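Ubiquitin conjugating enzyme (Agrocybe aegerita, PDB 3WE5) probably acts as an E2 enzyme of the UBE2W type, carrying activated ubiquitin on a catalytic cysteine and passing it on to substrates. Local coordinates at residues A[34-39]-A[54-59]; A[60-63]-A[67-70]; A[92-95]-A[99-102]. One frame throughout, in Å; residues are numbered along the deposited sequence.

Interaction 1. Residues A[34-39]-A[54-59]; sequences REIQSE and SKWLFT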
loop_
_atom_site.group_PDB
_atom_site.type_symbol
_atom_site.label_atom_id
_atom_site.label_comp_id
_atom_site.label_asym_id
_atom_site.label_seq_id
_atom_site.Cartn_x
_atom_site.Cartn_y
_atom_site.Cartn_z
ATOM N N ARG A 34 1.282 32.680 13.957
ATOM C CA ARG A 34 1.663 33.368 15.185
ATOM C C ARG A 34 2.087 32.344 16.232
ATOM O O ARG A 34 3.113 32.526 16.906
ATOM C CB ARG A 34 0.468 34.177 15.702
ATOM C CG ARG A 34 0.671 34.986 16.972
ATOM C CD ARG A 34 -0.633 35.783 17.287
ATOM N NE ARG A 34 -0.874 36.802 16.257
ATOM C CZ ARG A 34 -1.909 36.837 15.401
ATOM N NH1 ARG A 34 -2.882 35.921 15.404
ATOM N NH2 ARG A 34 -1.972 37.822 14.520
ATOM N N GLU A 35 1.315 31.271 16.350
ATOM C CA GLU A 35 1.648 30.235 17.342
ATOM C C GLU A 35 2.930 29.483 17.006
ATOM O O GLU A 35 3.705 29.177 17.913
ATOM C CB GLU A 35 0.470 29.297 17.585
ATOM C CG GLU A 35 -0.787 30.018 18.112
ATOM C CD GLU A 35 -0.558 30.827 19.385
ATOM O OE1 GLU A 35 0.212 30.376 20.262
ATOM O OE2 GLU A 35 -1.161 31.918 19.514
ATOM N N ILE A 36 3.177 29.202 15.725
ATOM C CA ILE A 36 4.435 28.561 15.311
ATOM C C ILE A 36 5.603 29.468 15.686
ATOM O O ILE A 36 6.628 28.994 16.208
ATOM C CB ILE A 36 4.426 28.256 13.808
ATOM C CG1 ILE A 36 3.502 27.064 13.534
ATOM C CG2 ILE A 36 5.858 27.937 13.269
ATOM C CD1 ILE A 36 3.140 26.883 12.049
ATOM N N GLN A 37 5.464 30.775 15.460
ATOM C CA GLN A 37 6.514 31.716 15.850
ATOM C C GLN A 37 6.703 31.796 17.372
ATOM O O GLN A 37 7.847 31.851 17.858
ATOM C CB GLN A 37 6.246 33.130 15.297
ATOM C CG GLN A 37 7.351 34.112 15.650
ATOM C CD GLN A 37 7.023 35.531 15.238
ATOM O OE1 GLN A 37 6.426 36.278 16.000
ATOM N NE2 GLN A 37 7.412 35.900 14.031
ATOM N N SER A 38 5.603 31.800 18.113
ATOM C CA SER A 38 5.608 31.979 19.567
ATOM C C SER A 38 6.092 30.733 20.296
ATOM O O SER A 38 6.962 30.809 21.190
ATOM C CB SER A 38 4.184 32.256 20.030
ATOM O OG SER A 38 4.197 32.621 21.389
ATOM N N GLU A 39 5.506 29.604 19.909
ATOM C CA GLU A 39 5.716 28.309 20.587
ATOM C C GLU A 39 6.892 27.554 20.019
ATOM O O GLU A 39 7.439 26.640 20.658
ATOM C CB GLU A 39 4.469 27.440 20.452
ATOM C CG GLU A 39 3.271 28.000 21.184
ATOM C CD GLU A 39 3.413 27.914 22.702
ATOM O OE1 GLU A 39 2.712 28.680 23.386
ATOM O OE2 GLU A 39 4.208 27.078 23.216
ATOM N N SER A 54 -1.582 30.814 1.343
ATOM C CA SER A 54 -2.014 29.842 0.359
ATOM C C SER A 54 -1.125 28.608 0.316
ATOM O O SER A 54 -1.587 27.514 0.003
ATOM C CB SER A 54 -2.040 30.474 -1.028
ATOM O OG SER A 54 -2.980 31.531 -1.041
ATOM N N LYS A 55 0.169 28.794 0.570
ATOM C CA LYS A 55 1.110 27.672 0.493
ATOM C C LYS A 55 2.226 27.853 1.516
ATOM O O LYS A 55 2.909 28.877 1.514
ATOM C CB LYS A 55 1.719 27.544 -0.923
ATOM C CG LYS A 55 2.560 26.283 -1.120
ATOM C CD LYS A 55 2.969 26.092 -2.594
ATOM C CE LYS A 55 3.891 27.197 -3.064
ATOM N NZ LYS A 55 5.158 27.246 -2.262
ATOM N N TRP A 56 2.429 26.828 2.355
ATOM C CA TRP A 56 3.536 26.821 3.316
ATOM C C TRP A 56 4.419 25.596 3.094
ATOM O O TRP A 56 3.972 24.548 2.612
ATOM C CB TRP A 56 3.002 26.756 4.765
ATOM C CG TRP A 56 2.238 27.956 5.264
ATOM C CD1 TRP A 56 1.976 29.130 4.597
ATOM C CD2 TRP A 56 1.654 28.085 6.561
ATOM N NE1 TRP A 56 1.248 29.983 5.412
ATOM C CE2 TRP A 56 1.041 29.362 6.624
ATOM C CE3 TRP A 56 1.590 27.239 7.684
ATOM C CZ2 TRP A 56 0.348 29.812 7.767
ATOM C CZ3 TRP A 56 0.896 27.683 8.819
ATOM C CH2 TRP A 56 0.297 28.975 8.857
ATOM N N LEU A 57 5.697 25.728 3.452
ATOM C CA LEU A 57 6.638 24.612 3.376
ATOM C C LEU A 57 7.312 24.376 4.734
ATOM O O LEU A 57 7.730 25.321 5.407
ATOM C CB LEU A 57 7.747 24.945 2.375
ATOM C CG LEU A 57 7.323 25.119 0.919
ATOM C CD1 LEU A 57 8.541 25.626 0.098
ATOM C CD2 LEU A 57 6.789 23.834 0.343
ATOM N N PHE A 58 7.413 23.099 5.104
ATOM C CA PHE A 58 8.152 22.647 6.288
ATOM C C PHE A 58 9.225 21.626 5.878
ATOM O O PHE A 58 9.120 20.985 4.841
ATOM C CB PHE A 58 7.199 21.931 7.261
ATOM C CG PHE A 58 6.199 22.819 7.905
ATOM C CD1 PHE A 58 5.040 23.183 7.226
ATOM C CD2 PHE A 58 6.397 23.300 9.194
ATOM C CE1 PHE A 58 4.105 24.007 7.831
ATOM C CE2 PHE A 58 5.470 24.120 9.810
ATOM C CZ PHE A 58 4.312 24.492 9.106
ATOM N N THR A 59 10.255 21.470 6.705
ATOM C CA THR A 59 11.061 20.249 6.623
ATOM C C THR A 59 10.654 19.326 7.761
ATOM O O THR A 59 10.326 19.790 8.845
ATOM C CB THR A 59 12.560 20.507 6.647
ATOM O OG1 THR A 59 12.916 21.176 7.850
ATOM C CG2 THR A 59 12.969 21.347 5.457
#
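Ile36, near the C-terminal end of helix 24-39, meets Trp56 and Phe58 of strand 55-61 through one methyl group. The contact is purely apolar and small, burying 94 Å² in all. From CB, which aims at the strand, the side chain forks. CG2 belongs to the short branch and reaches neither ring. CG1 lies beside the backbone N (chi1 -74°) and is still 5.1 Å from Phe58 CE2, so it serves mainly as a spacer. The extended second torsion (chi2 166°) then carries CD1 outward, and that methyl does all the touching. It sits 4.0 Å from Trp56 CZ3, approaching the six-membered ring obliquely, and Phe58 CZ is likewise 4.0 Å from Ile36 CD1. Against Phe58 the methyl lies at the ring edge, near the ring plane, and the two side chains come from opposite directions. Both rings have further partners. Trp56 NE1 is hydrogen-bonded to Asp52 O and its ring meets Phe79 edge-to-face, while Phe58 packs against Phe77. Around this junction Ile36 also rests on Leu47 of strand 45-49 and Ile128 of helix 127-140. Phe58 touches the same two residues and Cys131, so the N-terminal helix, the antiparallel sheet and helix 127-140 of the E2 fold share one apolar core here.

Interaction 2. Residues A[60-63]-A[67-70]; sequences IEVM and QYQG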
loop_
_atom_site.group_PDB
_atom_site.type_symbol
_atom_site.label_atom_id
_atom_site.label_comp_id
_atom_site.label_asym_id
_atom_site.label_seq_id
_atom_site.Cartn_x
_atom_site.Cartn_y
_atom_site.Cartn_z
ATOM N N ILE A 60 10.665 18.026 7.474
ATOM C CA ILE A 60 10.278 17.007 8.447
ATOM C C ILE A 60 11.449 16.037 8.570
ATOM O O ILE A 60 11.869 15.410 7.578
ATOM C CB ILE A 60 9.071 16.223 7.959
ATOM C CG1 ILE A 60 7.865 17.156 7.735
ATOM C CG2 ILE A 60 8.729 15.080 8.935
ATOM C CD1 ILE A 60 7.389 17.899 8.977
ATOM N N GLU A 61 11.974 15.919 9.782
ATOM C CA GLU A 61 12.978 14.888 10.063
ATOM C C GLU A 61 12.399 13.965 11.105
ATOM O O GLU A 61 11.834 14.421 12.098
ATOM C CB GLU A 61 14.266 15.502 10.593
ATOM C CG GLU A 61 15.300 14.437 10.966
ATOM C CD GLU A 61 16.680 15.002 11.195
ATOM O OE1 GLU A 61 16.900 16.184 10.851
ATOM O OE2 GLU A 61 17.536 14.249 11.720
ATOM N N VAL A 62 12.532 12.661 10.891
ATOM C CA VAL A 62 12.009 11.682 11.829
ATOM C C VAL A 62 13.119 11.438 12.841
ATOM O O VAL A 62 14.271 11.178 12.449
ATOM C CB VAL A 62 11.675 10.370 11.136
ATOM C CG1 VAL A 62 11.080 9.375 12.131
ATOM C CG2 VAL A 62 10.686 10.607 9.971
ATOM N N MET A 63 12.772 11.529 14.118
ATOM C CA MET A 63 13.752 11.391 15.195
ATOM C C MET A 63 13.686 9.976 15.737
ATOM O O MET A 63 12.866 9.159 15.302
ATOM C CB MET A 63 13.452 12.367 16.328
ATOM C CG MET A 63 13.339 13.850 15.891
ATOM S SD MET A 63 14.786 14.414 14.998
ATOM C CE MET A 63 16.036 14.404 16.300
ATOM N N GLN A 67 13.534 4.260 9.812
ATOM C CA GLN A 67 14.065 3.948 8.503
ATOM C C GLN A 67 14.520 5.190 7.739
ATOM O O GLN A 67 14.995 5.088 6.617
ATOM C CB GLN A 67 13.015 3.198 7.694
ATOM C CG GLN A 67 12.622 1.853 8.309
ATOM C CD GLN A 67 13.760 0.851 8.260
ATOM O OE1 GLN A 67 14.257 0.519 7.181
ATOM N NE2 GLN A 67 14.187 0.372 9.429
ATOM N N TYR A 68 14.359 6.360 8.353
ATOM C CA TYR A 68 14.630 7.637 7.682
ATOM C C TYR A 68 15.608 8.467 8.510
ATOM O O TYR A 68 15.610 9.693 8.446
ATOM C CB TYR A 68 13.311 8.407 7.469
ATOM C CG TYR A 68 12.212 7.542 6.886
ATOM C CD1 TYR A 68 12.106 7.357 5.516
ATOM C CD2 TYR A 68 11.288 6.903 7.711
ATOM C CE1 TYR A 68 11.114 6.561 4.982
ATOM C CE2 TYR A 68 10.302 6.100 7.184
ATOM C CZ TYR A 68 10.221 5.935 5.822
ATOM O OH TYR A 68 9.227 5.138 5.292
ATOM N N GLN A 69 16.450 7.789 9.286
ATOM C CA GLN A 69 17.381 8.469 10.183
ATOM C C GLN A 69 18.252 9.470 9.432
ATOM O O GLN A 69 18.802 9.156 8.377
ATOM C CB GLN A 69 18.252 7.431 10.916
ATOM C CG GLN A 69 18.881 7.921 12.215
ATOM C CD GLN A 69 20.058 8.852 11.982
ATOM O OE1 GLN A 69 20.845 8.656 11.054
ATOM N NE2 GLN A 69 20.176 9.881 12.817
ATOM N N GLY A 70 18.336 10.689 9.963
ATOM C CA GLY A 70 19.213 11.716 9.423
ATOM C C GLY A 70 18.770 12.398 8.138
ATOM O O GLY A 70 19.528 13.168 7.553
HETATM O O HOH W 1 16.813 11.831 12.375
HETATM O O HOH W 2 13.701 11.743 8.541
#
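Val62 and Tyr68 face each other across the link between strands 55-61 and 72-78, and they give up more surface to this contact than their companions Glu61 and Gly70. The direct touch is apolar: Val62 CG2 lies 4.2 Å from Tyr68 CB, with the methyl oblique to the phenol ring. Both CB atoms point across the gap, but the phenol then leads away, and Tyr68 OH is hydrogen-bonded to Val102 O. Gln67 CB lies over one face of the ring, offset toward the CD2-CE2 side of the rim.

With the CA atoms of Val62 and Tyr68 6.4 Å apart, no direct hydrogen bond joins the two backbones, and two waters do the bridging. One accepts from Val62 N and donates to Tyr68 O, which lies 2.8 Å from it, standing in for a backbone bond of the kind found between paired strands. The other has three partners. It donates to Glu61 OE2 and to Val62 O, the latter at 2.6 Å, and accepts from Gly70 N. Glu61 can supply its carboxylate because CG is anti to the backbone N (chi1 177°) and the chain runs extended from there, bringing OE2 to 3.8 Å from Gly70 CA. The carboxylate thus helps to orient a water that holds the glycine N-H, and its charge would be expected to strengthen that grip.

Before this point the strands pair directly, Ile60 with Tyr73. Glu61 O takes a hydrogen bond from Gln135 NE2 of helix 127-140. Beyond it the hairpin connection spreads apart and lies on the same helix: Val62 packs on Leu138 and Ala139, Tyr68 on Leu138.

Interaction 3. Residues A[92-95]-A[99-102]; sequences FVVT and EAPV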
loop_
_atom_site.group_PDB
_atom_site.type_symbol
_atom_site.label_atom_id
_atom_site.label_comp_id
_atom_site.label_asym_id
_atom_site.label_seq_id
_atom_site.Cartn_x
_atom_site.Cartn_y
_atom_site.Cartn_z
ATOM N N PHE A 92 4.531 15.656 0.007
ATOM C CA PHE A 92 5.974 15.822 0.014
ATOM C C PHE A 92 6.356 16.394 -1.342
ATOM O O PHE A 92 5.770 16.020 -2.378
ATOM C CB PHE A 92 6.685 14.491 0.293
ATOM C CG PHE A 92 6.560 14.035 1.730
ATOM C CD1 PHE A 92 7.357 14.597 2.724
ATOM C CD2 PHE A 92 5.612 13.083 2.097
ATOM C CE1 PHE A 92 7.235 14.196 4.074
ATOM C CE2 PHE A 92 5.493 12.663 3.438
ATOM C CZ PHE A 92 6.299 13.217 4.427
ATOM N N VAL A 93 7.321 17.308 -1.317
ATOM C CA VAL A 93 7.837 17.959 -2.519
ATOM C C VAL A 93 8.819 17.055 -3.260
ATOM O O VAL A 93 9.715 16.433 -2.662
ATOM C CB VAL A 93 8.468 19.313 -2.179
ATOM C CG1 VAL A 93 9.125 19.953 -3.417
ATOM C CG2 VAL A 93 7.413 20.243 -1.633
ATOM N N VAL A 94 8.626 16.947 -4.569
ATOM C CA VAL A 94 9.506 16.088 -5.361
ATOM C C VAL A 94 10.134 16.843 -6.519
ATOM O O VAL A 94 10.593 16.225 -7.496
ATOM C CB VAL A 94 8.787 14.817 -5.864
ATOM C CG1 VAL A 94 8.396 13.941 -4.694
ATOM C CG2 VAL A 94 7.552 15.173 -6.706
ATOM N N THR A 95 10.152 18.168 -6.411
ATOM C CA THR A 95 10.799 19.007 -7.421
ATOM C C THR A 95 12.270 19.215 -7.100
ATOM O O THR A 95 12.709 19.014 -5.964
ATOM C CB THR A 95 10.126 20.386 -7.541
ATOM O OG1 THR A 95 10.040 20.993 -6.246
ATOM C CG2 THR A 95 8.722 20.256 -8.117
ATOM N N GLU A 99 13.183 14.011 -3.239
ATOM C CA GLU A 99 12.466 12.756 -3.387
ATOM C C GLU A 99 11.527 12.563 -2.212
ATOM O O GLU A 99 11.810 13.025 -1.107
ATOM C CB GLU A 99 13.446 11.585 -3.507
ATOM C CG GLU A 99 14.457 11.754 -4.655
ATOM C CD GLU A 99 15.151 10.455 -5.043
ATOM O OE1 GLU A 99 14.449 9.485 -5.406
ATOM O OE2 GLU A 99 16.402 10.409 -4.991
ATOM N N ALA A 100 10.406 11.887 -2.448
ATOM C CA ALA A 100 9.472 11.591 -1.358
ATOM C C ALA A 100 10.051 10.482 -0.510
ATOM O O ALA A 100 10.824 9.649 -1.010
ATOM C CB ALA A 100 8.104 11.175 -1.910
ATOM N N PRO A 101 9.693 10.450 0.775
ATOM C CA PRO A 101 10.137 9.286 1.548
ATOM C C PRO A 101 9.529 8.017 0.945
ATOM O O PRO A 101 8.378 8.051 0.487
ATOM C CB PRO A 101 9.553 9.545 2.941
ATOM C CG PRO A 101 8.450 10.566 2.724
ATOM C CD PRO A 101 8.880 11.390 1.572
ATOM N N VAL A 102 10.291 6.925 0.925
ATOM C CA VAL A 102 9.744 5.648 0.477
ATOM C C VAL A 102 8.995 5.019 1.642
ATOM O O VAL A 102 9.596 4.605 2.644
ATOM C CB VAL A 102 10.837 4.706 -0.042
ATOM C CG1 VAL A 102 10.216 3.407 -0.540
ATOM C CG2 VAL A 102 11.601 5.381 -1.158
HETATM O O HOH W 3 10.126 15.251 -0.348
#
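Val93 O and Glu99 O are tied together by one water, which donates to both: it stands 2.6 Å from Val93 O and 2.9 Å from Glu99 O. No direct hydrogen bond crosses this contact, so the two segments are joined by that bridge and by apolar packing between Phe92 and Pro101 and between Val94 and Ala100.

The larger packing element is Pro101 on Phe92. Pro101 CD sits over one face of the phenyl ring, 3.6 Å from the centroid of the Phe92 ring and only 16° off the ring normal, a clear CH-pi contact. Pro101 CG follows it over the same ring, 3.7 Å from Phe92 CE2, and the two side chains cross at about a right angle. Ala100 CB fills in beside the stem of the ring, 4.2 Å from Phe92 CB. Further along, Val94 CG1 lies beside the backbone N (chi1 -65°), which brings it to 3.6 Å from Ala100 N and against the alanine methyl. Phe92 and Pro101 both rest on Tyr73 and Leu138, between the sheet and helix 127-140.

The chemistry fits this division of labour. Proline has no N-H to offer, and its CD, bonded to the amide nitrogen, carries hydrogens that are probably slightly positive and suited to an aromatic face; the two backbone carbonyls, both acceptors, can be joined only through a donor such as this water.

The three contacts follow one another along the chain without overlap. Interactions 1 and 2 use successive parts of strand 55-61, their centres about 20 Å apart: the first sets the N-terminal helix against the sheet, the second lies where the strand runs out into its hairpin connection. Interaction 3, about 14 Å from interaction 2 between centres, joins the end of strand 89-92 to a later part of the long connection to helix 127-140, which in E2 enzymes carries the catalytic cysteine. Tyr68 links these two, through Val102 O and Pro101, while Leu57 of interaction 1 packs on Val93 of interaction 3. Together they sample how helix, sheet and active-site segment pack against one another.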